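Local coordinates for xyloglucan-specific endo-beta-1,4-glucanase (Uncultured bacterium, PDB 4W88), which hydrolyses internal beta-1,4-glucosidic bonds in the backbone of xyloglucan, as a family 5 glycoside hydrolase specific for that plant cell-wall polysaccharide, at residues I12-N17 / C301-N306; S239-S244 / V284-D289. The protein carries 1 engineered substitution. One frame throughout, in Å; residues are numbered along the deposited sequence.

Interaction 1: residues I12-N17 / C301-N306; sequences INIGWN and CFIWDN
Ile303 O is gripped twice by Asn17: the backbone N bonds to it at 2.8 Å, and the side-chain ND2 adds a weak bond at 3.3 Å. Asn17 ND2 also donates to Thr270 O, and its OD1 accepts from Arg59, so the amide is held at both ends. Asn17 CB lies 3.4 Å from Trp304 CE3, amide and ring planes turned 51° apart. Upstream, Gly15 N donates to Cys301 O and Ile303 N to Gly15 O, the parallel ladder by which strand 15-18 and strand 300-305 close the eight-stranded barrel. Gly15 CA sits over one face of the Phe302 ring, 4.1 Å from its centroid; a CB there would run into CD2.

On the other side of the sheet, Trp16 holds CG anti to its backbone N (chi1 -178°), which carries NE1 to 2.8 Å from Asp305 OD2. The bond is bent, 136° at the hydrogen, and reaches the carboxylate on its anti side, tilted out of both the carboxylate and the indole plane. A phenylalanine in place of Trp16 would probably leave Asp305 OD2 with Leu319 N but without its indole mate. The indole N-H and the backbone amide of Leu319 thus share one buried carboxylate oxygen, which probably helps offset its charge.

Interaction 2: residues S239-S244 / V284-D289; sequences SVWNGS and VRWIGD
Arg285, on helix 280-295, sends NE to Trp241 O at 2.8 Å. The bond is nearly straight, and the oxygen lies in the guanidinium plane; the side chain bends at chi3, which brings NE to the carbonyl oxygen. Asp282 OD1 joins the two sides again, as it forms a salt bridge with Arg285 NH2 and accepts from Trp241 N. Lower on the same side chain, Arg285 CB rests 3.7 Å from Trp241 CD1.

Trp286 follows, and both its backbone and its ring meet Trp241. CA lies over the face of the Trp241 five-membered ring, 3.7 Å from the centroid, a CH-pi contact. With CG anti to the backbone N (chi1 173°), the indole continues along the same face of Trp241 and presents its CD1 edge to the six-membered ring, the planes 85° apart: a T-shaped pair. Its own NE1 is bonded to Thr226 O.

One turn beyond Trp286, Asp289 closes the row. Asp289 OD2 accepts from Trp241 NE1 at 2.8 Å, almost straight at 176° and in the plane of the indole, though the donor meets the carboxylate on the anti side and somewhat out of its plane. The opposite face of Trp241 is met by Gly243 N of its own loop, where an Asx turn at Asn242 folds the chain back. Packing of this kind, a loop tryptophan laid on an outer helix and fixed by hydrogen bonds at backbone and ring, belongs here to the peripheral helical layer of a TIM barrel.

Interactions 1 and 2 illustrate two levels of one TIM barrel: the first joins the first and last strands of the inner sheet, the second ties a loop to the helix outside it. Both segments of interaction 2 fall in sequence between the two strands of interaction 1, and helix 280-295 leads into strand 300-305; even so, the centres lie 19 Å apart and the nearest atoms about 6 Å, without touching. Tyr335 of helix 329-336 bridges them, packing on Ile14 and Ile303 in one and on Trp286 in the other. Toward the pocket, the Trp304 side chain is about 3 Å from bound TRIS and about 7 Å from a bound glucose unit; the side chain of Trp286 is about 11 Å from a bound glucose unit.

Interaction 1: residues I12-N17 / C301-N306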
ATOM      1  N   ILE A  12     -14.830   2.648  -3.936  1.00 21.14           N
ATOM      2  CA  ILE A  12     -13.588   3.140  -4.513  1.00 19.68           C
ATOM      3  C   ILE A  12     -13.651   2.973  -6.037  1.00 18.30           C
ATOM      4  O   ILE A  12     -13.961   1.899  -6.536  1.00 20.20           O
ATOM      5  CB  ILE A  12     -12.376   2.355  -3.960  1.00 19.40           C
ATOM      6  CG1 ILE A  12     -12.260   2.594  -2.489  1.00 21.18           C
ATOM      7  CG2 ILE A  12     -11.115   2.753  -4.711  1.00 19.58           C
ATOM      8  CD1 ILE A  12     -11.196   1.782  -1.770  1.00 22.77           C
ATOM      9  N   ASN A  13     -13.299   4.023  -6.752  1.00 19.12           N
ATOM     10  CA  ASN A  13     -13.046   3.938  -8.199  1.00 20.72           C
ATOM     11  C   ASN A  13     -11.689   3.271  -8.386  1.00 19.36           C
ATOM     12  O   ASN A  13     -11.597   2.126  -8.822  1.00 19.46           O
ATOM     13  CB  ASN A  13     -13.090   5.325  -8.868  1.00 20.58           C
ATOM     14  CG  ASN A  13     -12.808   5.250 -10.361  1.00 20.78           C
ATOM     15  OD1 ASN A  13     -13.036   4.202 -11.002  1.00 26.23           O
ATOM     16  ND2 ASN A  13     -12.319   6.353 -10.933  1.00 21.16           N
ATOM     17  N   ILE A  14     -10.670   4.021  -8.061  1.00 19.36           N
ATOM     18  CA  ILE A  14      -9.277   3.580  -8.140  1.00 19.31           C
ATOM     19  C   ILE A  14      -8.512   4.487  -7.155  1.00 16.72           C
ATOM     20  O   ILE A  14      -8.923   5.622  -6.894  1.00 17.17           O
ATOM     21  CB  ILE A  14      -8.739   3.561  -9.581  1.00 18.89           C
ATOM     22  CG1 ILE A  14      -7.351   2.921  -9.684  1.00 18.55           C
ATOM     23  CG2 ILE A  14      -8.708   4.923 -10.236  1.00 20.91           C
ATOM     24  CD1 ILE A  14      -7.017   2.490 -11.080  1.00 22.97           C
ATOM     25  N   GLY A  15      -7.424   3.970  -6.609  1.00 16.24           N
ATOM     26  CA  GLY A  15      -6.622   4.717  -5.665  1.00 17.18           C
ATOM     27  C   GLY A  15      -5.239   5.155  -6.130  1.00 16.90           C
ATOM     28  O   GLY A  15      -4.746   4.797  -7.181  1.00 15.94           O
ATOM     29  N   TRP A  16      -4.636   5.938  -5.267  1.00 14.21           N
ATOM     30  CA  TRP A  16      -3.383   6.676  -5.584  1.00 17.23           C
ATOM     31  C   TRP A  16      -2.528   6.775  -4.366  1.00 14.44           C
ATOM     32  O   TRP A  16      -3.057   7.042  -3.278  1.00 13.51           O
ATOM     33  CB  TRP A  16      -3.751   8.071  -6.118  1.00 16.54           C
ATOM     34  CG  TRP A  16      -2.650   8.938  -6.534  1.00 16.20           C
ATOM     35  CD1 TRP A  16      -2.161   9.055  -7.778  1.00 17.02           C
ATOM     36  CD2 TRP A  16      -1.939   9.905  -5.735  1.00 13.85           C
ATOM     37  NE1 TRP A  16      -1.197  10.012  -7.819  1.00 17.11           N
ATOM     38  CE2 TRP A  16      -1.008  10.514  -6.550  1.00 15.94           C
ATOM     39  CE3 TRP A  16      -1.960  10.263  -4.389  1.00 17.11           C
ATOM     40  CZ2 TRP A  16      -0.159  11.523  -6.076  1.00 17.48           C
ATOM     41  CZ3 TRP A  16      -1.086  11.232  -3.919  1.00 18.13           C
ATOM     42  CH2 TRP A  16      -0.199  11.838  -4.757  1.00 18.14           C
ATOM     43  N   ASN A  17      -1.240   6.473  -4.492  1.00 14.58           N
ATOM     44  CA  ASN A  17      -0.321   6.528  -3.347  1.00 12.71           C
ATOM     45  C   ASN A  17       0.443   7.870  -3.366  1.00 14.66           C
ATOM     46  O   ASN A  17       1.067   8.260  -4.377  1.00 17.02           O
ATOM     47  CB  ASN A  17       0.805   5.453  -3.397  1.00 12.95           C
ATOM     48  CG  ASN A  17       0.391   4.086  -2.944  1.00 13.63           C
ATOM     49  OD1 ASN A  17       0.630   3.709  -1.790  1.00 16.14           O
ATOM     50  ND2 ASN A  17      -0.232   3.320  -3.824  1.00 14.58           N
ATOM     51  N   CYS A 301      -7.448  -1.278  -6.784  1.00 18.34           N
ATOM     52  CA  CYS A 301      -6.022  -1.084  -6.707  1.00 17.19           C
ATOM     53  C   CYS A 301      -5.710   0.374  -6.430  1.00 18.23           C
ATOM     54  O   CYS A 301      -6.526   1.294  -6.686  1.00 18.76           O
ATOM     55  CB  CYS A 301      -5.318  -1.551  -8.010  1.00 17.30           C
ATOM     56  SG  CYS A 301      -5.701  -0.678  -9.503  1.00 20.59           S
ATOM     57  N   PHE A 302      -4.481   0.557  -5.935  1.00 15.50           N
ATOM     58  CA  PHE A 302      -3.901   1.854  -5.664  1.00 15.68           C
ATOM     59  C   PHE A 302      -2.597   1.999  -6.438  1.00 15.29           C
ATOM     60  O   PHE A 302      -1.677   1.181  -6.282  1.00 16.90           O
ATOM     61  CB  PHE A 302      -3.611   2.010  -4.157  1.00 14.87           C
ATOM     62  CG  PHE A 302      -4.811   2.142  -3.268  1.00 16.02           C
ATOM     63  CD1 PHE A 302      -5.704   1.070  -3.090  1.00 17.34           C
ATOM     64  CD2 PHE A 302      -5.082   3.329  -2.605  1.00 16.96           C
ATOM     65  CE1 PHE A 302      -6.824   1.201  -2.279  1.00 17.01           C
ATOM     66  CE2 PHE A 302      -6.211   3.443  -1.801  1.00 15.31           C
ATOM     67  CZ  PHE A 302      -7.093   2.416  -1.660  1.00 17.58           C
ATOM     68  N   ILE A 303      -2.484   3.052  -7.232  1.00 15.74           N
ATOM     69  CA  ILE A 303      -1.329   3.227  -8.129  1.00 15.58           C
ATOM     70  C   ILE A 303      -0.200   3.924  -7.373  1.00 16.69           C
ATOM     71  O   ILE A 303      -0.425   4.911  -6.665  1.00 16.82           O
ATOM     72  CB  ILE A 303      -1.759   4.050  -9.394  1.00 16.10           C
ATOM     73  CG1 ILE A 303      -2.973   3.444 -10.056  1.00 19.22           C
ATOM     74  CG2 ILE A 303      -0.574   4.196 -10.336  1.00 18.92           C
ATOM     75  CD1 ILE A 303      -2.834   1.916 -10.341  1.00 18.89           C
ATOM     76  N   TRP A 304       1.022   3.390  -7.491  1.00 15.54           N
ATOM     77  CA  TRP A 304       2.180   4.007  -6.898  1.00 15.99           C
ATOM     78  C   TRP A 304       2.635   5.289  -7.662  1.00 14.48           C
ATOM     79  O   TRP A 304       2.873   5.240  -8.888  1.00 17.45           O
ATOM     80  CB  TRP A 304       3.337   3.015  -6.861  1.00 16.61           C
ATOM     81  CG  TRP A 304       4.514   3.635  -6.154  1.00 15.91           C
ATOM     82  CD1 TRP A 304       5.724   4.013  -6.692  1.00 18.63           C
ATOM     83  CD2 TRP A 304       4.598   3.871  -4.732  1.00 17.77           C
ATOM     84  NE1 TRP A 304       6.522   4.545  -5.701  1.00 20.38           N
ATOM     85  CE2 TRP A 304       5.872   4.434  -4.483  1.00 17.79           C
ATOM     86  CE3 TRP A 304       3.719   3.671  -3.677  1.00 15.94           C
ATOM     87  CZ2 TRP A 304       6.271   4.834  -3.195  1.00 15.27           C
ATOM     88  CZ3 TRP A 304       4.114   4.012  -2.438  1.00 16.02           C
ATOM     89  CH2 TRP A 304       5.359   4.584  -2.190  1.00 14.33           C
ATOM     90  N   ASP A 305       2.648   6.438  -6.979  1.00 16.29           N
ATOM     91  CA  ASP A 305       3.043   7.682  -7.559  1.00 17.52           C
ATOM     92  C   ASP A 305       4.090   8.374  -6.703  1.00 17.76           C
ATOM     93  O   ASP A 305       3.797   8.951  -5.651  1.00 17.71           O
ATOM     94  CB  ASP A 305       1.826   8.582  -7.820  1.00 17.12           C
ATOM     95  CG  ASP A 305       2.178   9.857  -8.582  1.00 18.48           C
ATOM     96  OD1 ASP A 305       3.393  10.270  -8.601  1.00 18.38           O
ATOM     97  OD2 ASP A 305       1.223  10.459  -9.187  1.00 18.02           O
ATOM     98  N   ASN A 306       5.331   8.347  -7.234  1.00 17.48           N
ATOM     99  CA  ASN A 306       6.464   8.957  -6.544  1.00 17.36           C
ATOM    100  C   ASN A 306       6.904  10.342  -6.996  1.00 20.90           C
ATOM    101  O   ASN A 306       7.967  10.850  -6.549  1.00 18.75           O
ATOM    102  CB  ASN A 306       7.662   7.977  -6.514  1.00 17.93           C
ATOM    103  CG  ASN A 306       8.134   7.597  -7.896  1.00 19.95           C
ATOM    104  OD1 ASN A 306       7.682   8.209  -8.866  1.00 18.55           O
ATOM    105  ND2 ASN A 306       9.091   6.703  -7.977  1.00 20.04           N
TER
HETATM  106  O   HOH W   1      -9.432   0.089  -8.633  1.00 20.26           O

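Interaction 2: residues S239-S244 / V284-D289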
ATOM      1  N   SER A 239       9.338  -2.558 -23.070  1.00 24.63           N
ATOM      2  CA  SER A 239       8.386  -1.493 -23.031  1.00 22.72           C
ATOM      3  C   SER A 239       7.172  -1.646 -23.894  1.00 23.89           C
ATOM      4  O   SER A 239       6.321  -0.747 -23.921  1.00 24.65           O
ATOM      5  CB  SER A 239       9.081  -0.210 -23.374  1.00 25.62           C
ATOM      6  OG  SER A 239       9.464  -0.171 -24.767  1.00 26.33           O
ATOM      7  N   VAL A 240       7.091  -2.744 -24.638  1.00 28.64           N
ATOM      8  CA  VAL A 240       5.978  -2.987 -25.521  1.00 23.77           C
ATOM      9  C   VAL A 240       4.930  -3.830 -24.827  1.00 26.15           C
ATOM     10  O   VAL A 240       5.228  -4.794 -24.178  1.00 23.91           O
ATOM     11  CB  VAL A 240       6.474  -3.711 -26.784  1.00 30.65           C
ATOM     12  CG1 VAL A 240       5.321  -4.102 -27.708  1.00 36.76           C
ATOM     13  CG2 VAL A 240       7.531  -2.882 -27.475  1.00 27.51           C
ATOM     14  N   TRP A 241       3.672  -3.489 -25.043  1.00 25.56           N
ATOM     15  CA  TRP A 241       2.561  -4.258 -24.528  1.00 26.40           C
ATOM     16  C   TRP A 241       1.611  -4.575 -25.636  1.00 24.73           C
ATOM     17  O   TRP A 241       0.816  -3.699 -26.086  1.00 27.72           O
ATOM     18  CB  TRP A 241       1.844  -3.567 -23.343  1.00 27.72           C
ATOM     19  CG  TRP A 241       0.920  -4.514 -22.690  1.00 25.81           C
ATOM     20  CD1 TRP A 241      -0.407  -4.705 -22.957  1.00 26.84           C
ATOM     21  CD2 TRP A 241       1.291  -5.525 -21.765  1.00 26.22           C
ATOM     22  NE1 TRP A 241      -0.898  -5.767 -22.212  1.00 28.73           N
ATOM     23  CE2 TRP A 241       0.128  -6.267 -21.453  1.00 28.10           C
ATOM     24  CE3 TRP A 241       2.501  -5.870 -21.163  1.00 26.39           C
ATOM     25  CZ2 TRP A 241       0.141  -7.315 -20.578  1.00 23.11           C
ATOM     26  CZ3 TRP A 241       2.496  -6.888 -20.237  1.00 26.90           C
ATOM     27  CH2 TRP A 241       1.348  -7.634 -19.988  1.00 23.75           C
ATOM     28  N   ASN A 242       1.691  -5.823 -26.124  1.00 28.20           N
ATOM     29  CA  ASN A 242       0.737  -6.252 -27.109  1.00 30.35           C
ATOM     30  C   ASN A 242      -0.226  -7.317 -26.675  1.00 33.58           C
ATOM     31  O   ASN A 242      -0.957  -7.793 -27.506  1.00 36.22           O
ATOM     32  CB  ASN A 242       1.477  -6.740 -28.372  1.00 28.82           C
ATOM     33  CG  ASN A 242       2.222  -8.053 -28.135  1.00 31.85           C
ATOM     34  OD1 ASN A 242       2.153  -8.652 -27.083  1.00 34.66           O
ATOM     35  ND2 ASN A 242       2.906  -8.522 -29.154  1.00 39.23           N
ATOM     36  N   GLY A 243      -0.272  -7.669 -25.404  1.00 33.72           N
ATOM     37  CA  GLY A 243      -1.175  -8.692 -24.965  1.00 31.41           C
ATOM     38  C   GLY A 243      -0.565 -10.022 -24.751  1.00 29.98           C
ATOM     39  O   GLY A 243      -1.159 -10.852 -24.038  1.00 40.10           O
ATOM     40  N   SER A 244       0.590 -10.252 -25.378  1.00 34.11           N
ATOM     41  CA  SER A 244       1.186 -11.576 -25.381  1.00 36.23           C
ATOM     42  C   SER A 244       1.592 -12.066 -23.991  1.00 36.33           C
ATOM     43  O   SER A 244       1.651 -13.266 -23.761  1.00 40.14           O
ATOM     44  CB  SER A 244       2.401 -11.634 -26.318  1.00 44.34           C
ATOM     45  OG  SER A 244       3.492 -10.935 -25.780  1.00 42.12           O
ATOM     46  N   VAL A 284      -1.115   2.361 -21.584  1.00 21.34           N
ATOM     47  CA  VAL A 284      -2.560   2.323 -21.703  1.00 22.81           C
ATOM     48  C   VAL A 284      -3.112   0.923 -21.954  1.00 22.75           C
ATOM     49  O   VAL A 284      -4.119   0.523 -21.331  1.00 24.42           O
ATOM     50  CB  VAL A 284      -3.034   3.349 -22.756  1.00 26.76           C
ATOM     51  CG1 VAL A 284      -4.545   3.215 -23.038  1.00 27.56           C
ATOM     52  CG2 VAL A 284      -2.656   4.785 -22.275  1.00 26.54           C
ATOM     53  N   ARG A 285      -2.523   0.178 -22.901  1.00 24.47           N
ATOM     54  CA  ARG A 285      -2.955  -1.188 -23.143  1.00 25.63           C
ATOM     55  C   ARG A 285      -2.755  -2.119 -21.937  1.00 22.38           C
ATOM     56  O   ARG A 285      -3.631  -2.945 -21.607  1.00 26.83           O
ATOM     57  CB  ARG A 285      -2.229  -1.759 -24.372  1.00 29.29           C
ATOM     58  CG  ARG A 285      -2.685  -1.131 -25.688  1.00 33.78           C
ATOM     59  CD  ARG A 285      -2.226  -1.952 -26.897  1.00 32.61           C
ATOM     60  NE  ARG A 285      -0.807  -1.670 -27.142  1.00 30.26           N
ATOM     61  CZ  ARG A 285      -0.333  -0.645 -27.840  1.00 32.29           C
ATOM     62  NH1 ARG A 285      -1.125   0.220 -28.406  1.00 36.44           N
ATOM     63  NH2 ARG A 285       0.969  -0.483 -27.965  1.00 31.00           N
ATOM     64  N   TRP A 286      -1.636  -1.966 -21.251  1.00 22.55           N
ATOM     65  CA  TRP A 286      -1.368  -2.784 -20.076  1.00 26.53           C
ATOM     66  C   TRP A 286      -2.423  -2.524 -18.994  1.00 25.53           C
ATOM     67  O   TRP A 286      -2.923  -3.463 -18.376  1.00 23.95           O
ATOM     68  CB  TRP A 286       0.031  -2.477 -19.536  1.00 21.92           C
ATOM     69  CG  TRP A 286       0.309  -3.146 -18.230  1.00 23.17           C
ATOM     70  CD1 TRP A 286       0.644  -4.458 -18.002  1.00 24.31           C
ATOM     71  CD2 TRP A 286       0.222  -2.526 -16.956  1.00 21.96           C
ATOM     72  NE1 TRP A 286       0.762  -4.691 -16.658  1.00 21.89           N
ATOM     73  CE2 TRP A 286       0.519  -3.503 -15.992  1.00 21.39           C
ATOM     74  CE3 TRP A 286      -0.083  -1.232 -16.543  1.00 23.08           C
ATOM     75  CZ2 TRP A 286       0.481  -3.222 -14.614  1.00 23.43           C
ATOM     76  CZ3 TRP A 286      -0.123  -0.957 -15.204  1.00 21.73           C
ATOM     77  CH2 TRP A 286       0.172  -1.933 -14.252  1.00 22.10           C
ATOM     78  N   ILE A 287      -2.789  -1.254 -18.788  1.00 22.84           N
ATOM     79  CA  ILE A 287      -3.809  -0.915 -17.748  1.00 19.72           C
ATOM     80  C   ILE A 287      -5.134  -1.576 -18.077  1.00 20.41           C
ATOM     81  O   ILE A 287      -5.780  -2.151 -17.218  1.00 24.09           O
ATOM     82  CB  ILE A 287      -4.000   0.626 -17.593  1.00 21.96           C
ATOM     83  CG1 ILE A 287      -2.681   1.320 -17.096  1.00 21.81           C
ATOM     84  CG2 ILE A 287      -5.252   0.989 -16.862  1.00 21.52           C
ATOM     85  CD1 ILE A 287      -2.609   2.832 -17.170  1.00 23.67           C
ATOM     86  N   GLY A 288      -5.488  -1.554 -19.365  1.00 24.10           N
ATOM     87  CA  GLY A 288      -6.681  -2.290 -19.806  1.00 26.10           C
ATOM     88  C   GLY A 288      -6.664  -3.747 -19.395  1.00 30.05           C
ATOM     89  O   GLY A 288      -7.628  -4.264 -18.865  1.00 26.74           O
ATOM     90  N   ASP A 289      -5.549  -4.410 -19.642  1.00 24.18           N
ATOM     91  CA  ASP A 289      -5.431  -5.830 -19.343  1.00 28.35           C
ATOM     92  C   ASP A 289      -5.322  -6.102 -17.860  1.00 24.65           C
ATOM     93  O   ASP A 289      -5.922  -7.080 -17.338  1.00 25.74           O
ATOM     94  CB  ASP A 289      -4.186  -6.423 -20.066  1.00 27.52           C
ATOM     95  CG  ASP A 289      -4.440  -6.668 -21.534  1.00 26.28           C
ATOM     96  OD1 ASP A 289      -5.628  -6.736 -21.950  1.00 29.22           O
ATOM     97  OD2 ASP A 289      -3.469  -6.815 -22.276  1.00 29.35           O
TER